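Long-range contact in large adhesion protein (Lap) involved in biofilm formation (Marinobacter hydrocarbonoclasticus, PDB 6XI3), which probably extends a bacterial adhesin toward its target through tandem Ig-like beta-sandwich domains with calcium ions bound at their junctions, contributing to biofilm formation: residues A[314-326]-A[336-350]. Residues are numbered along the deposited sequence; the frame is centred on the assembly and turned at random.
Sequences LDATTGALTVSLD and DLSGTTADVAPNSQV. With CA (calcium ion), chain B.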
loop_
_atom_site.group_PDB
_atom_site.type_symbol
_atom_site.label_atom_id
_atom_site.label_comp_id
_atom_site.label_asym_id
_atom_site.label_seq_id
_atom_site.Cartn_x
_atom_site.Cartn_y
_atom_site.Cartn_z
ATOM N N LEU A 314 -24.533 25.154 4.033
ATOM C CA LEU A 314 -23.875 26.475 3.968
ATOM C C LEU A 314 -24.996 27.504 4.015
ATOM O O LEU A 314 -26.017 27.314 3.302
ATOM C CB LEU A 314 -23.046 26.565 2.683
ATOM C CG LEU A 314 -22.301 27.875 2.430
ATOM C CD1 LEU A 314 -21.381 28.220 3.583
ATOM C CD2 LEU A 314 -21.520 27.817 1.114
ATOM N N ASP A 315 -24.849 28.485 4.902
ATOM C CA ASP A 315 -25.834 29.588 5.039
ATOM C C ASP A 315 -25.063 30.874 5.299
ATOM O O ASP A 315 -25.174 31.392 6.432
ATOM C CB ASP A 315 -26.877 29.241 6.107
ATOM C CG ASP A 315 -28.076 30.177 6.119
ATOM O OD1 ASP A 315 -28.130 31.064 5.253
ATOM O OD2 ASP A 315 -28.971 29.973 6.976
ATOM N N ALA A 316 -24.263 31.325 4.326
ATOM C CA ALA A 316 -23.419 32.552 4.466
ATOM C C ALA A 316 -24.259 33.830 4.263
ATOM O O ALA A 316 -23.854 34.879 4.722
ATOM C CB ALA A 316 -22.258 32.485 3.514
ATOM N N THR A 317 -25.423 33.723 3.634
ATOM C CA THR A 317 -26.322 34.870 3.319
ATOM C C THR A 317 -27.738 34.585 3.835
ATOM O O THR A 317 -28.360 33.585 3.436
ATOM C CB THR A 317 -26.346 35.143 1.811
ATOM O OG1 THR A 317 -25.005 35.297 1.351
ATOM C CG2 THR A 317 -27.160 36.363 1.437
ATOM N N THR A 318 -28.242 35.475 4.667
ATOM C CA THR A 318 -29.575 35.384 5.294
ATOM C C THR A 318 -30.616 35.605 4.208
ATOM O O THR A 318 -30.553 36.632 3.622
ATOM C CB THR A 318 -29.697 36.452 6.376
ATOM O OG1 THR A 318 -28.649 36.151 7.283
ATOM C CG2 THR A 318 -31.028 36.472 7.087
ATOM N N GLY A 319 -31.510 34.658 3.953
ATOM C CA GLY A 319 -32.598 34.893 2.993
ATOM C C GLY A 319 -33.381 36.134 3.391
ATOM O O GLY A 319 -33.577 36.352 4.617
ATOM N N ALA A 320 -33.810 36.925 2.409
ATOM C CA ALA A 320 -34.786 38.007 2.643
ATOM C C ALA A 320 -35.571 38.312 1.369
ATOM O O ALA A 320 -35.066 38.103 0.232
ATOM C CB ALA A 320 -34.084 39.234 3.186
ATOM N N LEU A 321 -36.772 38.823 1.571
ATOM C CA LEU A 321 -37.588 39.361 0.466
ATOM C C LEU A 321 -38.293 40.623 0.976
ATOM O O LEU A 321 -38.855 40.585 2.103
ATOM C CB LEU A 321 -38.576 38.280 0.010
ATOM C CG LEU A 321 -39.453 38.717 -1.160
ATOM C CD1 LEU A 321 -39.760 37.578 -2.111
ATOM C CD2 LEU A 321 -40.717 39.385 -0.647
ATOM N N THR A 322 -38.252 41.696 0.186
ATOM C CA THR A 322 -39.132 42.885 0.364
ATOM C C THR A 322 -40.123 42.989 -0.794
ATOM O O THR A 322 -39.780 42.597 -1.911
ATOM C CB THR A 322 -38.346 44.202 0.394
ATOM O OG1 THR A 322 -37.813 44.447 -0.910
ATOM C CG2 THR A 322 -37.250 44.209 1.437
ATOM N N VAL A 323 -41.285 43.590 -0.557
ATOM C CA VAL A 323 -42.195 43.996 -1.659
ATOM C C VAL A 323 -42.628 45.436 -1.383
ATOM O O VAL A 323 -42.695 45.824 -0.199
ATOM C CB VAL A 323 -43.392 43.042 -1.785
ATOM C CG1 VAL A 323 -44.321 43.151 -0.592
ATOM C CG2 VAL A 323 -44.153 43.281 -3.079
ATOM N N SER A 324 -42.888 46.183 -2.455
ATOM C CA SER A 324 -43.358 47.584 -2.418
ATOM C C SER A 324 -44.543 47.737 -3.373
ATOM O O SER A 324 -44.496 47.222 -4.508
ATOM C CB SER A 324 -42.246 48.550 -2.733
ATOM O OG SER A 324 -42.778 49.852 -2.935
ATOM N N LEU A 325 -45.602 48.393 -2.902
ATOM C CA LEU A 325 -46.697 48.831 -3.789
ATOM C C LEU A 325 -46.324 50.230 -4.281
ATOM O O LEU A 325 -46.467 51.194 -3.507
ATOM C CB LEU A 325 -48.011 48.795 -3.020
ATOM C CG LEU A 325 -49.235 49.281 -3.779
ATOM C CD1 LEU A 325 -49.412 48.541 -5.096
ATOM C CD2 LEU A 325 -50.472 49.114 -2.902
ATOM N N ASP A 326 -45.833 50.291 -5.518
ATOM C CA ASP A 326 -45.269 51.513 -6.147
ATOM C C ASP A 326 -46.385 52.437 -6.644
ATOM O O ASP A 326 -46.272 53.629 -6.411
ATOM C CB ASP A 326 -44.308 51.136 -7.258
ATOM C CG ASP A 326 -43.126 50.344 -6.712
ATOM O OD1 ASP A 326 -42.758 50.545 -5.527
ATOM O OD2 ASP A 326 -42.631 49.519 -7.442
ATOM N N ASP A 336 -48.601 48.743 -9.865
ATOM C CA ASP A 336 -47.189 48.418 -10.157
ATOM C C ASP A 336 -46.577 48.031 -8.813
ATOM O O ASP A 336 -46.808 48.784 -7.842
ATOM C CB ASP A 336 -46.446 49.574 -10.836
ATOM C CG ASP A 336 -47.046 50.054 -12.159
ATOM O OD1 ASP A 336 -47.847 49.336 -12.776
ATOM O OD2 ASP A 336 -46.684 51.151 -12.563
ATOM N N LEU A 337 -45.868 46.897 -8.777
ATOM C CA LEU A 337 -45.230 46.309 -7.579
ATOM C C LEU A 337 -43.747 46.158 -7.897
ATOM O O LEU A 337 -43.432 45.983 -9.050
ATOM C CB LEU A 337 -45.815 44.921 -7.299
ATOM C CG LEU A 337 -47.324 44.847 -7.153
ATOM C CD1 LEU A 337 -47.753 43.410 -7.025
ATOM C CD2 LEU A 337 -47.793 45.646 -5.944
ATOM N N SER A 338 -42.876 46.220 -6.901
ATOM C CA SER A 338 -41.444 45.887 -7.055
ATOM C C SER A 338 -40.947 45.255 -5.757
ATOM O O SER A 338 -41.640 45.401 -4.735
ATOM C CB SER A 338 -40.638 47.107 -7.395
ATOM O OG SER A 338 -40.898 48.123 -6.463
ATOM N N GLY A 339 -39.774 44.620 -5.798
ATOM C CA GLY A 339 -39.194 44.073 -4.567
ATOM C C GLY A 339 -37.724 43.772 -4.721
ATOM O O GLY A 339 -37.189 43.945 -5.808
ATOM N N THR A 340 -37.131 43.298 -3.639
ATOM C CA THR A 340 -35.715 42.908 -3.570
ATOM C C THR A 340 -35.686 41.557 -2.892
ATOM O O THR A 340 -36.635 41.229 -2.138
ATOM C CB THR A 340 -34.846 43.931 -2.804
ATOM O OG1 THR A 340 -35.287 43.986 -1.447
ATOM C CG2 THR A 340 -34.899 45.320 -3.404
ATOM N N THR A 341 -34.593 40.844 -3.106
ATOM C CA THR A 341 -34.347 39.552 -2.440
ATOM C C THR A 341 -32.867 39.471 -2.069
ATOM O O THR A 341 -32.064 40.106 -2.719
ATOM C CB THR A 341 -34.813 38.344 -3.271
ATOM O OG1 THR A 341 -34.087 38.250 -4.488
ATOM C CG2 THR A 341 -36.293 38.346 -3.573
ATOM N N ALA A 342 -32.579 38.697 -1.038
ATOM C CA ALA A 342 -31.228 38.220 -0.688
ATOM C C ALA A 342 -31.292 36.693 -0.588
ATOM O O ALA A 342 -32.289 36.182 -0.052
ATOM C CB ALA A 342 -30.782 38.890 0.597
ATOM N N ASP A 343 -30.306 36.007 -1.173
ATOM C CA ASP A 343 -30.155 34.525 -1.165
ATOM C C ASP A 343 -31.355 33.823 -1.833
ATOM O O ASP A 343 -31.719 32.692 -1.399
ATOM C CB ASP A 343 -29.950 33.980 0.244
ATOM C CG ASP A 343 -29.200 32.646 0.172
ATOM O OD1 ASP A 343 -28.443 32.469 -0.809
ATOM O OD2 ASP A 343 -29.421 31.788 1.037
ATOM N N VAL A 344 -31.968 34.450 -2.842
ATOM C CA VAL A 344 -32.926 33.785 -3.764
ATOM C C VAL A 344 -32.243 33.685 -5.130
ATOM O O VAL A 344 -31.927 34.732 -5.678
ATOM C CB VAL A 344 -34.242 34.567 -3.869
ATOM C CG1 VAL A 344 -35.209 33.858 -4.799
ATOM C CG2 VAL A 344 -34.886 34.788 -2.514
ATOM N N ALA A 345 -31.998 32.474 -5.622
ATOM C CA ALA A 345 -31.315 32.199 -6.902
ATOM C C ALA A 345 -32.024 33.021 -7.972
ATOM O O ALA A 345 -33.254 33.052 -8.020
ATOM C CB ALA A 345 -31.341 30.719 -7.230
ATOM N N PRO A 346 -31.282 33.745 -8.821
ATOM C CA PRO A 346 -31.879 34.388 -9.985
ATOM C C PRO A 346 -32.646 33.366 -10.833
ATOM O O PRO A 346 -32.274 32.198 -10.855
ATOM C CB PRO A 346 -30.671 34.959 -10.714
ATOM C CG PRO A 346 -29.693 35.231 -9.599
ATOM C CD PRO A 346 -29.833 34.004 -8.724
ATOM N N ASN A 347 -33.764 33.816 -11.394
ATOM C CA ASN A 347 -34.715 33.026 -12.213
ATOM C C ASN A 347 -35.686 32.206 -11.363
ATOM O O ASN A 347 -36.577 31.592 -11.996
ATOM C CB ASN A 347 -33.982 32.190 -13.264
ATOM C CG ASN A 347 -33.213 33.088 -14.198
ATOM O OD1 ASN A 347 -33.703 34.145 -14.556
ATOM N ND2 ASN A 347 -32.010 32.694 -14.574
ATOM N N SER A 348 -35.620 32.273 -10.027
ATOM C CA SER A 348 -36.695 31.798 -9.122
ATOM C C SER A 348 -37.996 32.572 -9.372
ATOM O O SER A 348 -37.937 33.739 -9.773
ATOM C CB SER A 348 -36.310 31.912 -7.691
ATOM O OG SER A 348 -35.115 31.205 -7.447
ATOM N N GLN A 349 -39.118 31.928 -9.106
ATOM C CA GLN A 349 -40.458 32.551 -9.171
ATOM C C GLN A 349 -40.703 33.326 -7.877
ATOM O O GLN A 349 -40.245 32.864 -6.826
ATOM C CB GLN A 349 -41.522 31.477 -9.353
ATOM C CG GLN A 349 -41.309 30.677 -10.623
ATOM C CD GLN A 349 -42.464 29.751 -10.919
ATOM O OE1 GLN A 349 -42.621 29.287 -12.047
ATOM N NE2 GLN A 349 -43.293 29.517 -9.919
ATOM N N VAL A 350 -41.349 34.485 -7.985
ATOM C CA VAL A 350 -41.928 35.224 -6.850
ATOM C C VAL A 350 -43.434 35.107 -6.999
ATOM O O VAL A 350 -43.915 35.581 -8.037
ATOM C CB VAL A 350 -41.563 36.719 -6.859
ATOM C CG1 VAL A 350 -42.093 37.356 -5.586
ATOM C CG2 VAL A 350 -40.068 36.964 -7.047
HETATM CA CA CA B . -28.877 31.481 3.171
HETATM O O HOH W 1 -31.047 31.865 4.095
#
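Thr-317 and Asp-343 meet at a calcium ion at the mouth of an antiparallel beta hairpin, strands 320-329 and 334-342, which belongs to one sheet of an Ig-like beta sandwich, with 320-329 at its edge. Asp-343 can be followed outward. Its CB lies 3.9 Å from Thr-317 CG2 and its CG 3.5 Å from Thr-317 O; with CG anti to the backbone N (chi1 -155°), the carboxylate reaches the ion. There the two oxygens part: OD2 binds the calcium ion at 2.2 Å, 3.2 Å from its fellow ligand Thr-317 O, while OD1 forms a salt bridge with Arg-398. Asp-315 OD1 and a water are further ligands, and Asp-289 and Asn-399 complete the site. That water also accepts a hydrogen bond from Gly-319 N, just before strand 320-329. Asp-289 and Asp-315 lie just before strand 290-299 and just after strand 305-314 of the preceding sandwich, so the ion sits between successive domains, consistent with calcium holding the adhesin extended. On the face turned to the other sheet of the sandwich, Leu-321 CD1 touches Thr-341 CG2 at 3.8 Å and Val-350 CG1 at 4.2 Å. The opposite face carries hydroxyls, where Thr-322 OG1 and Thr-340 OG1 share a hydrogen bond of 2.6 Å.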